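PDB 4O5P: DUF2235 domain-containing protein, which is a type VI secretion effector of Pseudomonas aeruginosa that probably hydrolyses phospholipids, using a catalytic domain of the alpha/beta-hydrolase superfamily. Local coordinates for residues A93-A98 against Q408-E413; R109-Y114 against G418-V423; V151-A156 against L227-Y232; A241-F246 against E275-F280; F400-I405 against T455-W460. All blocks are in the same frame, centred on the assembly; numbering follows the deposited sequence.

Contact 1: residues A93-A98 against Q408-E413; sequences ARLIHA and QHMYAE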
# COMPACT_ATOMS: atom_id res chain seq x y z
N ALA A 93 8.07 8.26 5.40
CA ALA A 93 9.48 8.53 5.65
C ALA A 93 9.63 9.88 6.32
O ALA A 93 10.44 10.03 7.23
CB ALA A 93 10.27 8.47 4.36
N ARG A 94 8.83 10.86 5.90
CA ARG A 94 8.84 12.18 6.54
C ARG A 94 8.50 12.09 8.03
O ARG A 94 9.20 12.67 8.85
CB ARG A 94 7.93 13.16 5.78
CG ARG A 94 8.50 13.57 4.42
CD ARG A 94 7.50 14.27 3.53
NE ARG A 94 7.93 14.19 2.14
CZ ARG A 94 8.61 15.14 1.50
NH1 ARG A 94 8.90 16.28 2.12
NH2 ARG A 94 8.96 14.97 0.24
N LEU A 95 7.47 11.32 8.37
CA LEU A 95 7.07 11.15 9.77
C LEU A 95 8.09 10.40 10.61
O LEU A 95 8.23 10.66 11.81
CB LEU A 95 5.71 10.45 9.84
CG LEU A 95 4.55 11.32 9.37
CD1 LEU A 95 3.28 10.48 9.23
CD2 LEU A 95 4.35 12.49 10.33
N ILE A 96 8.80 9.46 9.96
CA ILE A 96 9.90 8.75 10.62
C ILE A 96 11.10 9.69 10.87
O ILE A 96 11.67 9.70 11.96
CB ILE A 96 10.30 7.50 9.83
CG1 ILE A 96 9.20 6.43 9.93
CG2 ILE A 96 11.62 6.93 10.35
CD1 ILE A 96 8.98 5.93 11.36
N HIS A 97 11.46 10.50 9.87
CA HIS A 97 12.51 11.50 10.02
C HIS A 97 12.21 12.44 11.20
O HIS A 97 13.12 12.84 11.92
CB HIS A 97 12.62 12.36 8.76
CG HIS A 97 12.99 11.61 7.52
ND1 HIS A 97 12.80 12.12 6.25
CD2 HIS A 97 13.57 10.39 7.35
CE1 HIS A 97 13.24 11.25 5.36
NE2 HIS A 97 13.70 10.19 6.00
N ALA A 98 10.94 12.79 11.37
CA ALA A 98 10.50 13.71 12.44
C ALA A 98 10.16 12.99 13.74
O ALA A 98 9.71 13.63 14.70
CB ALA A 98 9.31 14.53 11.97
N GLN A 408 0.81 16.97 7.14
CA GLN A 408 0.63 17.79 8.34
C GLN A 408 -0.54 17.25 9.15
O GLN A 408 -0.47 17.15 10.40
CB GLN A 408 0.45 19.26 7.98
CG GLN A 408 1.75 19.96 7.60
CD GLN A 408 1.70 21.48 7.77
OE1 GLN A 408 0.69 22.03 8.23
NE2 GLN A 408 2.78 22.16 7.40
N HIS A 409 -1.58 16.83 8.45
CA HIS A 409 -2.77 16.39 9.15
C HIS A 409 -2.37 15.18 10.00
O HIS A 409 -2.70 15.11 11.20
CB HIS A 409 -3.90 16.07 8.16
CG HIS A 409 -5.17 15.59 8.80
ND1 HIS A 409 -6.28 15.23 8.07
CD2 HIS A 409 -5.50 15.40 10.11
CE1 HIS A 409 -7.24 14.84 8.89
NE2 HIS A 409 -6.78 14.92 10.13
N MSE A 410 -1.59 14.28 9.39
CA MSE A 410 -1.31 13.02 10.05
C MSE A 410 -0.46 13.36 11.25
O MSE A 410 -0.69 12.85 12.36
CB MSE A 410 -0.58 12.04 9.11
CG MSE A 410 -0.38 10.67 9.75
SE MSE A 410 -2.09 9.75 10.01
CE MSE A 410 -2.24 9.04 8.21
N TYR A 411 0.45 14.31 11.03
CA TYR A 411 1.35 14.71 12.08
C TYR A 411 0.53 15.15 13.28
O TYR A 411 0.74 14.68 14.41
CB TYR A 411 2.26 15.84 11.59
CG TYR A 411 3.15 16.42 12.65
CD1 TYR A 411 4.41 15.89 12.89
CD2 TYR A 411 2.74 17.50 13.41
CE1 TYR A 411 5.24 16.44 13.87
CE2 TYR A 411 3.54 18.05 14.38
CZ TYR A 411 4.79 17.52 14.61
OH TYR A 411 5.56 18.09 15.60
N ALA A 412 -0.46 16.01 13.02
CA ALA A 412 -1.20 16.62 14.12
C ALA A 412 -1.92 15.53 14.88
O ALA A 412 -1.89 15.50 16.12
CB ALA A 412 -2.18 17.67 13.60
N GLU A 413 -2.49 14.58 14.13
CA GLU A 413 -3.28 13.52 14.75
C GLU A 413 -2.35 12.74 15.64
O GLU A 413 -2.66 12.50 16.81
CB GLU A 413 -3.91 12.59 13.69
CG GLU A 413 -4.95 13.27 12.80
CD GLU A 413 -6.30 13.36 13.47
OE1 GLU A 413 -7.26 13.76 12.78
OE2 GLU A 413 -6.40 13.00 14.67
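L95 of helix 91-97 reaches M410 and Y411 on helix 403-416, one methyl to each. Along the second helix, Q408 turns away from this meeting and bonds through its amide nitrogen to the carbonyl of F447. H409 also leaves the interface: H409 NE2 donates to E413 OE1 (2.9 Å, N-H...O angle 147°), which accepts on its anti lone pair and sits 15° out of the imidazole plane, while H409 ND1 pairs with the hydroxyl of Y375. M410, a selenomethionine, makes the nearest approach, its CG lying 3.7 Å from L95 CD1 and its CB 4.2 Å from the same methyl. Its side chain crosses that of L95 at about a right angle. Bends at chi2 and chi3 then carry SE and CE off toward F276 and F280. Those two aromatics belong to strand 270-280, so the helix pair lies on a face of the central sheet of an alpha/beta-hydrolase fold, with V332 and L334 of strand 331-336 also under M410. Next comes Y411, met by L95 CD2, which is 4.1 Å from Y411 CB and sits at the ring edge, near its plane. The phenol oxygen bonds to the carbonyl of Q422. At the end of the segment, E413 OE2 forms a salt bridge with R330.

Contact 2: residues R109-Y114 against G418-V423; sequences RGIFKY and GAPLQV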
# COMPACT_ATOMS: atom_id res chain seq x y z
N ARG A 109 16.76 5.81 26.76
CA ARG A 109 15.68 6.54 27.41
C ARG A 109 14.30 6.00 27.04
O ARG A 109 13.28 6.56 27.46
CB ARG A 109 15.78 8.03 27.10
CG ARG A 109 17.07 8.68 27.59
CD ARG A 109 16.77 10.05 28.16
NE ARG A 109 17.88 10.99 27.98
CZ ARG A 109 18.12 11.63 26.84
NH1 ARG A 109 17.35 11.42 25.78
NH2 ARG A 109 19.14 12.48 26.75
N GLY A 110 14.27 4.92 26.26
CA GLY A 110 13.05 4.17 26.02
C GLY A 110 12.27 4.51 24.76
O GLY A 110 11.18 3.98 24.53
N ILE A 111 12.82 5.40 23.95
CA ILE A 111 12.19 5.75 22.69
C ILE A 111 12.99 5.18 21.53
O ILE A 111 14.20 5.41 21.43
CB ILE A 111 12.03 7.27 22.54
CG1 ILE A 111 11.21 7.83 23.70
CG2 ILE A 111 11.35 7.61 21.21
CD1 ILE A 111 11.04 9.34 23.64
N PHE A 112 12.30 4.43 20.66
CA PHE A 112 12.91 3.75 19.51
C PHE A 112 12.12 4.09 18.25
O PHE A 112 10.91 4.34 18.32
CB PHE A 112 12.83 2.23 19.70
CG PHE A 112 13.63 1.72 20.86
CD1 PHE A 112 13.10 1.75 22.14
CD2 PHE A 112 14.90 1.20 20.66
CE1 PHE A 112 13.86 1.28 23.22
CE2 PHE A 112 15.65 0.73 21.72
CZ PHE A 112 15.13 0.77 23.01
N LYS A 113 12.78 4.10 17.09
CA LYS A 113 12.06 4.22 15.82
C LYS A 113 12.64 3.27 14.76
O LYS A 113 13.85 2.99 14.75
CB LYS A 113 12.00 5.67 15.32
CG LYS A 113 13.25 6.20 14.64
CD LYS A 113 13.11 7.70 14.38
CE LYS A 113 14.24 8.25 13.53
NZ LYS A 113 14.10 9.74 13.33
N TYR A 114 11.76 2.77 13.90
CA TYR A 114 12.13 1.79 12.90
C TYR A 114 11.46 2.14 11.57
O TYR A 114 10.30 2.56 11.55
CB TYR A 114 11.69 0.40 13.34
CG TYR A 114 12.34 -0.07 14.63
CD1 TYR A 114 13.60 -0.65 14.63
CD2 TYR A 114 11.67 0.05 15.85
CE1 TYR A 114 14.19 -1.09 15.81
CE2 TYR A 114 12.25 -0.38 17.03
CZ TYR A 114 13.51 -0.95 17.00
OH TYR A 114 14.09 -1.39 18.17
N GLY A 418 -0.17 11.34 21.31
CA GLY A 418 0.97 11.10 22.19
C GLY A 418 2.23 10.62 21.50
O GLY A 418 3.16 10.15 22.15
N ALA A 419 2.29 10.75 20.17
CA ALA A 419 3.46 10.27 19.40
C ALA A 419 4.76 11.02 19.71
O ALA A 419 4.77 12.24 19.87
CB ALA A 419 3.16 10.32 17.90
N PRO A 420 5.89 10.28 19.79
CA PRO A 420 7.18 10.91 20.08
C PRO A 420 7.68 11.65 18.86
O PRO A 420 8.57 11.15 18.16
CB PRO A 420 8.10 9.71 20.38
CG PRO A 420 7.16 8.57 20.69
CD PRO A 420 6.00 8.81 19.77
N LEU A 421 7.12 12.83 18.61
CA LEU A 421 7.43 13.59 17.41
C LEU A 421 8.26 14.84 17.70
O LEU A 421 8.03 15.54 18.70
CB LEU A 421 6.14 13.98 16.67
CG LEU A 421 5.45 12.86 15.90
CD1 LEU A 421 4.08 13.28 15.37
CD2 LEU A 421 6.37 12.39 14.76
N GLN A 422 9.22 15.13 16.83
CA GLN A 422 9.96 16.39 16.95
C GLN A 422 9.01 17.55 16.62
O GLN A 422 8.02 17.36 15.91
CB GLN A 422 11.15 16.40 15.99
CG GLN A 422 12.08 15.17 16.13
CD GLN A 422 12.96 14.98 14.91
OE1 GLN A 422 13.12 15.89 14.10
NE2 GLN A 422 13.53 13.78 14.77
N VAL A 423 9.31 18.73 17.15
CA VAL A 423 8.59 19.93 16.74
C VAL A 423 9.58 20.88 16.10
O VAL A 423 10.79 20.68 16.22
CB VAL A 423 7.92 20.64 17.94
CG1 VAL A 423 7.06 19.66 18.72
CG2 VAL A 423 8.98 21.27 18.84
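I111 meets P420 through its branch methyl: with chi1 at -58°, CG1 stands opposite the carbonyl carbon and CG2 opposite the backbone N, and CG2 comes to 4.0 Å from P420 CB. K113, two residues on and on the same side of the strand, has chi1 at 80° and is extended beyond, which brings NZ to 4.3 Å from Q422 NE2. These two nitrogens do not bond each other. K113 NZ hydrogen-bonds to the carbonyl of S99 and Q422 NE2 does so weakly; NZ also holds the carbonyl of I96, so the ammonium and amide gather round backbone oxygens. P420 is the centre of an inverse gamma turn, in which the weak L421 N to A419 O bond spans 2.7 Å. Its ring also rests on Y232 of strand 225-236. I111 and P420 are buried, whereas K113 and Q422 are partly exposed, leaving the apolar touch deep and the polar one near the surface. G110 and G418 each close a helix in a Schellman motif at positive phi. The loop that follows helix 403-416 packs here against strand 111-116, an edge strand of the alpha/beta-hydrolase sheet.

Contact 3: residues V151-A156 against L227-Y232; sequences VQLVDA and LAMRLY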
# COMPACT_ATOMS: atom_id res chain seq x y z
N VAL A 151 9.56 -8.43 14.74
CA VAL A 151 10.89 -8.64 15.30
C VAL A 151 11.47 -7.36 15.92
O VAL A 151 12.12 -7.42 16.97
CB VAL A 151 11.87 -9.21 14.24
CG1 VAL A 151 13.29 -9.32 14.80
CG2 VAL A 151 11.38 -10.56 13.75
N GLN A 152 11.23 -6.21 15.28
CA GLN A 152 11.78 -4.95 15.79
C GLN A 152 11.34 -4.61 17.21
O GLN A 152 12.06 -3.91 17.94
CB GLN A 152 11.44 -3.79 14.85
CG GLN A 152 12.01 -3.97 13.47
CD GLN A 152 13.42 -4.53 13.50
OE1 GLN A 152 14.36 -3.84 13.90
NE2 GLN A 152 13.56 -5.78 13.10
N LEU A 153 10.16 -5.10 17.59
CA LEU A 153 9.64 -4.93 18.94
C LEU A 153 10.49 -5.73 19.92
O LEU A 153 10.82 -5.27 21.03
CB LEU A 153 8.20 -5.44 18.99
CG LEU A 153 7.10 -4.77 18.15
CD1 LEU A 153 5.74 -5.30 18.59
CD2 LEU A 153 7.13 -3.25 18.24
N VAL A 154 10.82 -6.94 19.49
CA VAL A 154 11.68 -7.82 20.26
C VAL A 154 13.01 -7.10 20.45
O VAL A 154 13.53 -7.06 21.56
CB VAL A 154 11.87 -9.19 19.57
CG1 VAL A 154 13.02 -9.96 20.21
CG2 VAL A 154 10.60 -10.02 19.62
N ASP A 155 13.54 -6.53 19.37
CA ASP A 155 14.79 -5.78 19.38
C ASP A 155 14.76 -4.62 20.37
O ASP A 155 15.71 -4.42 21.12
CB ASP A 155 15.12 -5.25 17.98
CG ASP A 155 16.47 -4.55 17.92
OD1 ASP A 155 17.50 -5.23 18.03
OD2 ASP A 155 16.51 -3.31 17.76
N ALA A 156 13.68 -3.85 20.36
CA ALA A 156 13.52 -2.73 21.28
C ALA A 156 13.58 -3.18 22.74
O ALA A 156 14.28 -2.56 23.55
CB ALA A 156 12.23 -1.97 20.99
N LEU A 227 7.76 -0.60 32.33
CA LEU A 227 6.33 -0.55 32.61
C LEU A 227 5.42 -1.07 31.51
O LEU A 227 4.46 -1.80 31.79
CB LEU A 227 5.92 0.88 32.94
CG LEU A 227 6.41 1.41 34.28
CD1 LEU A 227 5.97 2.84 34.47
CD2 LEU A 227 5.89 0.53 35.40
N ALA A 228 5.67 -0.66 30.27
CA ALA A 228 4.75 -0.99 29.19
C ALA A 228 5.40 -0.78 27.84
O ALA A 228 6.52 -0.26 27.73
CB ALA A 228 3.47 -0.14 29.27
N MSE A 229 4.65 -1.18 26.82
CA MSE A 229 5.05 -0.95 25.45
C MSE A 229 3.92 -0.27 24.70
O MSE A 229 2.82 -0.79 24.64
CB MSE A 229 5.41 -2.27 24.79
CG MSE A 229 6.73 -2.75 25.32
SE MSE A 229 7.51 -4.23 24.48
CE MSE A 229 7.07 -3.93 22.57
N ARG A 230 4.24 0.89 24.14
CA ARG A 230 3.26 1.76 23.51
C ARG A 230 3.71 2.01 22.08
O ARG A 230 4.84 2.48 21.86
CB ARG A 230 3.18 3.07 24.29
CG ARG A 230 2.93 2.88 25.78
CD ARG A 230 1.60 2.22 26.01
NE ARG A 230 1.32 1.96 27.42
CZ ARG A 230 0.36 1.13 27.84
NH1 ARG A 230 -0.40 0.49 26.96
NH2 ARG A 230 0.16 0.95 29.14
N LEU A 231 2.84 1.70 21.12
CA LEU A 231 3.23 1.69 19.70
C LEU A 231 2.58 2.82 18.90
O LEU A 231 1.41 3.12 19.09
CB LEU A 231 2.88 0.35 19.04
CG LEU A 231 3.56 -0.93 19.53
CD1 LEU A 231 3.42 -2.03 18.52
CD2 LEU A 231 5.00 -0.70 19.84
N TYR A 232 3.36 3.42 18.02
CA TYR A 232 2.89 4.44 17.08
C TYR A 232 3.32 3.92 15.71
O TYR A 232 4.51 3.69 15.47
CB TYR A 232 3.52 5.80 17.42
CG TYR A 232 3.45 6.06 18.91
CD1 TYR A 232 4.43 5.55 19.76
CD2 TYR A 232 2.38 6.74 19.47
CE1 TYR A 232 4.37 5.74 21.12
CE2 TYR A 232 2.31 6.94 20.85
CZ TYR A 232 3.31 6.44 21.65
OH TYR A 232 3.25 6.62 23.02
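L153 of helix 139-162 and L231 of strand 225-236 reach toward each other tip to tip, and here the packing is closest. L153 CD2 lies 3.7 Å from L231 CD2 and 3.9 Å from L231 CD1, while the other methyl, L153 CD1, is 4.0 Å from L231 CD1. Both leucines set CG beside the backbone N (chi1 -63° in each), which leaves the two forks facing each other between helix and sheet. Toward the start of the strand the contact is looser: M229, a selenomethionine, runs out extended, then turns at chi3 (38°) and offers a single methyl, CE, 4.0 Å from L153 CB. A156, a turn further along the helix, points at the strand, yet A156 CB stays 5.7 Å from M229 CE and instead rests against F112 and Y114 of strand 111-116. I67 of strand 62-71 touches L153, M229 and L231 alike, closing the apolar layer from the neighbouring strand. R230 and Y232, which alternate with these residues, take the far side of the strand; R230 is partly exposed and forms a salt bridge with D37. A helix lying over parallel strands, on a chain path that leaves strand 111-116 and returns to the sheet at strand 225-236 across strand 62-71, is the layered alpha-on-beta build of the alpha/beta-hydrolase fold.

Contact 4: residues A241-F246 against E275-F280; sequences AEARAF and EFLGLF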
# COMPACT_ATOMS: atom_id res chain seq x y z
N ALA A 241 -1.42 -1.56 4.31
CA ALA A 241 -1.91 -2.94 4.41
C ALA A 241 -1.07 -3.73 5.41
O ALA A 241 -1.62 -4.47 6.25
CB ALA A 241 -1.88 -3.61 3.04
N GLU A 242 0.25 -3.59 5.31
CA GLU A 242 1.17 -4.25 6.22
C GLU A 242 0.94 -3.81 7.65
O GLU A 242 1.01 -4.62 8.55
CB GLU A 242 2.62 -3.98 5.83
CG GLU A 242 3.11 -4.72 4.58
CD GLU A 242 4.20 -3.94 3.90
OE1 GLU A 242 4.97 -3.29 4.63
OE2 GLU A 242 4.27 -3.94 2.65
N ALA A 243 0.69 -2.52 7.86
CA ALA A 243 0.44 -2.04 9.23
C ALA A 243 -0.81 -2.67 9.81
O ALA A 243 -0.85 -3.03 11.00
CB ALA A 243 0.32 -0.55 9.26
N ARG A 244 -1.83 -2.81 8.99
CA ARG A 244 -3.09 -3.38 9.47
C ARG A 244 -2.95 -4.86 9.80
O ARG A 244 -3.41 -5.32 10.86
CB ARG A 244 -4.19 -3.10 8.44
CG ARG A 244 -4.44 -1.59 8.34
CD ARG A 244 -5.27 -1.17 7.12
NE ARG A 244 -6.67 -1.58 7.18
CZ ARG A 244 -7.62 -1.06 6.40
NH1 ARG A 244 -7.30 -0.09 5.56
NH2 ARG A 244 -8.87 -1.50 6.47
N ALA A 245 -2.29 -5.60 8.91
CA ALA A 245 -2.00 -7.00 9.21
C ALA A 245 -1.11 -7.11 10.46
O ALA A 245 -1.36 -7.94 11.32
CB ALA A 245 -1.35 -7.68 8.01
N PHE A 246 -0.10 -6.25 10.56
CA PHE A 246 0.77 -6.16 11.74
C PHE A 246 -0.06 -6.00 13.03
O PHE A 246 0.12 -6.75 13.99
CB PHE A 246 1.74 -4.99 11.57
CG PHE A 246 2.50 -4.61 12.81
CD1 PHE A 246 1.99 -3.66 13.70
CD2 PHE A 246 3.75 -5.15 13.07
CE1 PHE A 246 2.69 -3.29 14.83
CE2 PHE A 246 4.47 -4.79 14.20
CZ PHE A 246 3.94 -3.85 15.09
N GLU A 275 -1.02 2.90 20.50
CA GLU A 275 -1.55 4.22 20.85
C GLU A 275 -2.06 4.96 19.61
O GLU A 275 -2.98 5.79 19.71
CB GLU A 275 -0.45 5.06 21.50
CG GLU A 275 0.04 4.54 22.85
CD GLU A 275 -1.06 4.48 23.87
OE1 GLU A 275 -1.59 5.55 24.23
OE2 GLU A 275 -1.43 3.35 24.28
N PHE A 276 -1.45 4.68 18.45
CA PHE A 276 -1.84 5.38 17.22
C PHE A 276 -1.49 4.58 15.95
O PHE A 276 -0.37 4.13 15.78
CB PHE A 276 -1.18 6.76 17.15
CG PHE A 276 -1.62 7.60 15.97
CD1 PHE A 276 -2.77 8.39 16.05
CD2 PHE A 276 -0.90 7.59 14.78
CE1 PHE A 276 -3.18 9.17 14.96
CE2 PHE A 276 -1.30 8.35 13.69
CZ PHE A 276 -2.44 9.14 13.78
N LEU A 277 -2.48 4.40 15.08
CA LEU A 277 -2.27 3.74 13.80
C LEU A 277 -2.64 4.75 12.70
O LEU A 277 -3.81 5.13 12.56
CB LEU A 277 -3.15 2.49 13.72
CG LEU A 277 -3.11 1.59 12.49
CD1 LEU A 277 -1.71 0.96 12.34
CD2 LEU A 277 -4.19 0.53 12.63
N GLY A 278 -1.64 5.24 11.98
CA GLY A 278 -1.89 6.25 10.96
C GLY A 278 -1.67 5.70 9.57
O GLY A 278 -0.56 5.28 9.23
N LEU A 279 -2.71 5.73 8.74
CA LEU A 279 -2.69 5.08 7.44
C LEU A 279 -3.01 6.02 6.28
O LEU A 279 -3.95 6.83 6.35
CB LEU A 279 -3.68 3.92 7.42
CG LEU A 279 -3.68 2.97 8.61
CD1 LEU A 279 -4.91 2.09 8.52
CD2 LEU A 279 -2.39 2.16 8.63
N PHE A 280 -2.22 5.93 5.22
CA PHE A 280 -2.47 6.70 4.01
C PHE A 280 -2.91 5.71 2.94
O PHE A 280 -2.10 4.85 2.54
CB PHE A 280 -1.18 7.38 3.52
CG PHE A 280 -0.61 8.40 4.47
CD1 PHE A 280 -0.96 9.75 4.34
CD2 PHE A 280 0.32 8.05 5.44
CE1 PHE A 280 -0.41 10.71 5.17
CE2 PHE A 280 0.88 9.01 6.28
CZ PHE A 280 0.51 10.35 6.15
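A243 and R244 on helix 238-254 press against L277 and L279 of strand 270-280. The helix follows strand 225-236 through what is probably the nucleophile elbow of an alpha/beta hydrolase, with S237 as the likely nucleophile. The axes of helix 241-246 and strand 276-280 pass 9.1 Å apart and run roughly antiparallel (151°). Purely apolar contacts centre on A243, whose CB faces a pair of leucine methyls, 4.0 Å from L277 CD1 and 3.9 Å from L279 CD2. A second apolar contact uses the aliphatic part of an arginine: L279 CD1 lies 3.6 Å from R244 CD and 3.7 Å from R244 CG, so the two methyls of L279 serve neighbouring helix residues. The polar end of R244 finds its partners outside the two segments. Beyond the bend at chi3 (69°), the buried guanidinium, with L279 CD1 obliquely beside it, gives NE to the carbonyl of M306, NH1 to that of D347 and NH2 to that of S348; each of the three nitrogens has an acceptor, which should restrain its rotation. Inside the helix, the carbonyl oxygen of A243 lies in the plane of the F246 ring, at its edge.

Contact 5: residues F400-I405 against T455-W460; sequences FLLSQI and TRFNAW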
# COMPACT_ATOMS: atom_id res chain seq x y z
N PHE A 400 4.78 23.00 -2.41
CA PHE A 400 3.62 23.09 -3.30
C PHE A 400 3.02 21.72 -3.60
O PHE A 400 2.04 21.60 -4.34
CB PHE A 400 3.99 23.80 -4.61
CG PHE A 400 4.44 25.22 -4.42
CD1 PHE A 400 3.51 26.24 -4.23
CD2 PHE A 400 5.79 25.53 -4.42
CE1 PHE A 400 3.92 27.55 -4.04
CE2 PHE A 400 6.21 26.85 -4.25
CZ PHE A 400 5.28 27.86 -4.06
N LEU A 401 3.63 20.70 -3.01
CA LEU A 401 3.26 19.31 -3.25
C LEU A 401 1.99 18.99 -2.46
O LEU A 401 1.95 19.19 -1.24
CB LEU A 401 4.42 18.42 -2.78
CG LEU A 401 4.96 17.18 -3.51
CD1 LEU A 401 4.97 17.31 -5.02
CD2 LEU A 401 6.38 16.87 -3.00
N LEU A 402 0.96 18.50 -3.15
CA LEU A 402 -0.34 18.30 -2.52
C LEU A 402 -0.25 17.42 -1.25
O LEU A 402 -0.88 17.71 -0.21
CB LEU A 402 -1.31 17.71 -3.55
CG LEU A 402 -2.76 17.44 -3.14
CD1 LEU A 402 -3.40 18.65 -2.49
CD2 LEU A 402 -3.57 17.02 -4.37
N SER A 403 0.58 16.40 -1.32
CA SER A 403 0.74 15.45 -0.23
C SER A 403 1.21 16.08 1.09
O SER A 403 1.17 15.43 2.13
CB SER A 403 1.71 14.35 -0.64
OG SER A 403 2.90 14.91 -1.14
N GLN A 404 1.66 17.33 1.04
CA GLN A 404 2.06 18.03 2.26
C GLN A 404 0.91 18.33 3.20
O GLN A 404 1.14 18.55 4.40
CB GLN A 404 2.83 19.32 1.92
CG GLN A 404 4.16 19.07 1.18
CD GLN A 404 5.23 18.43 2.05
OE1 GLN A 404 5.62 17.27 1.86
NE2 GLN A 404 5.73 19.19 3.02
N ILE A 405 -0.33 18.33 2.70
CA ILE A 405 -1.46 18.65 3.59
C ILE A 405 -1.77 17.43 4.46
O ILE A 405 -1.73 17.50 5.71
CB ILE A 405 -2.74 19.09 2.80
CG1 ILE A 405 -2.42 20.22 1.83
CG2 ILE A 405 -3.85 19.51 3.75
CD1 ILE A 405 -1.93 21.50 2.50
N THR A 455 -4.50 27.35 -0.03
CA THR A 455 -5.66 27.98 -0.62
C THR A 455 -6.37 27.06 -1.63
O THR A 455 -7.60 26.92 -1.61
CB THR A 455 -5.24 29.26 -1.34
OG1 THR A 455 -4.90 30.26 -0.37
CG2 THR A 455 -6.36 29.77 -2.21
N ARG A 456 -5.58 26.44 -2.49
CA ARG A 456 -6.11 25.52 -3.50
C ARG A 456 -6.74 24.28 -2.87
O ARG A 456 -7.85 23.82 -3.25
CB ARG A 456 -4.98 25.15 -4.47
CG ARG A 456 -4.51 26.36 -5.32
CD ARG A 456 -3.24 26.05 -6.10
NE ARG A 456 -2.79 27.17 -6.93
CZ ARG A 456 -1.88 27.07 -7.89
NH1 ARG A 456 -1.32 25.91 -8.16
NH2 ARG A 456 -1.53 28.14 -8.59
N PHE A 457 -6.02 23.71 -1.91
CA PHE A 457 -6.57 22.60 -1.17
C PHE A 457 -7.90 23.00 -0.56
O PHE A 457 -8.90 22.32 -0.71
CB PHE A 457 -5.60 22.15 -0.06
CG PHE A 457 -6.20 21.13 0.85
CD1 PHE A 457 -6.94 21.52 1.97
CD2 PHE A 457 -6.06 19.78 0.57
CE1 PHE A 457 -7.51 20.57 2.80
CE2 PHE A 457 -6.63 18.82 1.40
CZ PHE A 457 -7.35 19.22 2.52
N ASN A 458 -7.93 24.12 0.15
CA ASN A 458 -9.17 24.55 0.77
C ASN A 458 -10.31 24.81 -0.23
O ASN A 458 -11.47 24.67 0.12
CB ASN A 458 -8.92 25.76 1.68
CG ASN A 458 -8.09 25.38 2.91
OD1 ASN A 458 -8.16 24.25 3.39
ND2 ASN A 458 -7.30 26.34 3.42
N ALA A 459 -9.99 25.18 -1.47
CA ALA A 459 -11.07 25.32 -2.46
C ALA A 459 -11.68 23.95 -2.73
O ALA A 459 -12.92 23.77 -2.77
CB ALA A 459 -10.55 25.95 -3.74
N TRP A 460 -10.80 22.96 -2.91
CA TRP A 460 -11.30 21.60 -3.01
C TRP A 460 -12.12 21.20 -1.78
O TRP A 460 -13.23 20.69 -1.89
CB TRP A 460 -10.15 20.61 -3.22
CG TRP A 460 -10.68 19.23 -3.37
CD1 TRP A 460 -11.11 18.63 -4.53
CD2 TRP A 460 -10.90 18.28 -2.33
NE1 TRP A 460 -11.55 17.36 -4.27
CE2 TRP A 460 -11.43 17.12 -2.92
CE3 TRP A 460 -10.66 18.29 -0.95
CZ2 TRP A 460 -11.75 15.97 -2.18
CZ3 TRP A 460 -11.00 17.16 -0.21
CH2 TRP A 460 -11.52 16.01 -0.83
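F457 of helix 451-463 packs against I405 of helix 403-416 and L402 nearby in the chain, a contact joining parts of the chain assigned to the catalytic and C-terminal families of Tle1-like effectors, with helix on helix at I405. At the root of the phenylalanine, CB lies 4.2 Å from I405 CG1. With CG anti to the backbone N (chi1 172°), the ring is carried toward the other segment, and CG is 4.0 Å from I405 CG1. Along one flank, CD2 is 3.9 Å from I405 CG1 and also meets L402 CD1 at 4.2 Å, the leucine methyl standing at the ring edge near its plane. Further out, CE2 and then the tip, CZ, each lie 3.7 Å from I405 CG2. That methyl sits over the ring centre, 3.6 Å from the centroid and 9° off the normal, a CH-pi contact over the face. Isoleucine thus takes the face and leucine the edge, which should limit rotation about chi2. V449 and L453 also touch I405. N458, the residue after F457, puts OD1 in the plane of the phenyl ring at its edge, and that same oxygen accepts a bond from the backbone N of H14.

Contacts 3 and 4 pack helices onto strands 225-236 and 270-280, neighbours in one sheet, and touch where L231 CD1 lies 3.9 Å from F246 CZ. Contact 1 occupies the other face of strand 270-280: M410 SE is 3.6 Å from G278 CA. Contact 2 joins contact 1 through A98 O and Q422 N, 2.7 Å apart, and contact 3 through Y114 OH and D155 OD2, 3.1 Å apart. Contact 5 uses the same helix 403-416 as contact 1, its centre about 16 Å from that of contact 1 and about 35 Å from that of contact 3. Contact 4 lies nearest the probable S237-H379-D281 triad, A243 touching the elbow.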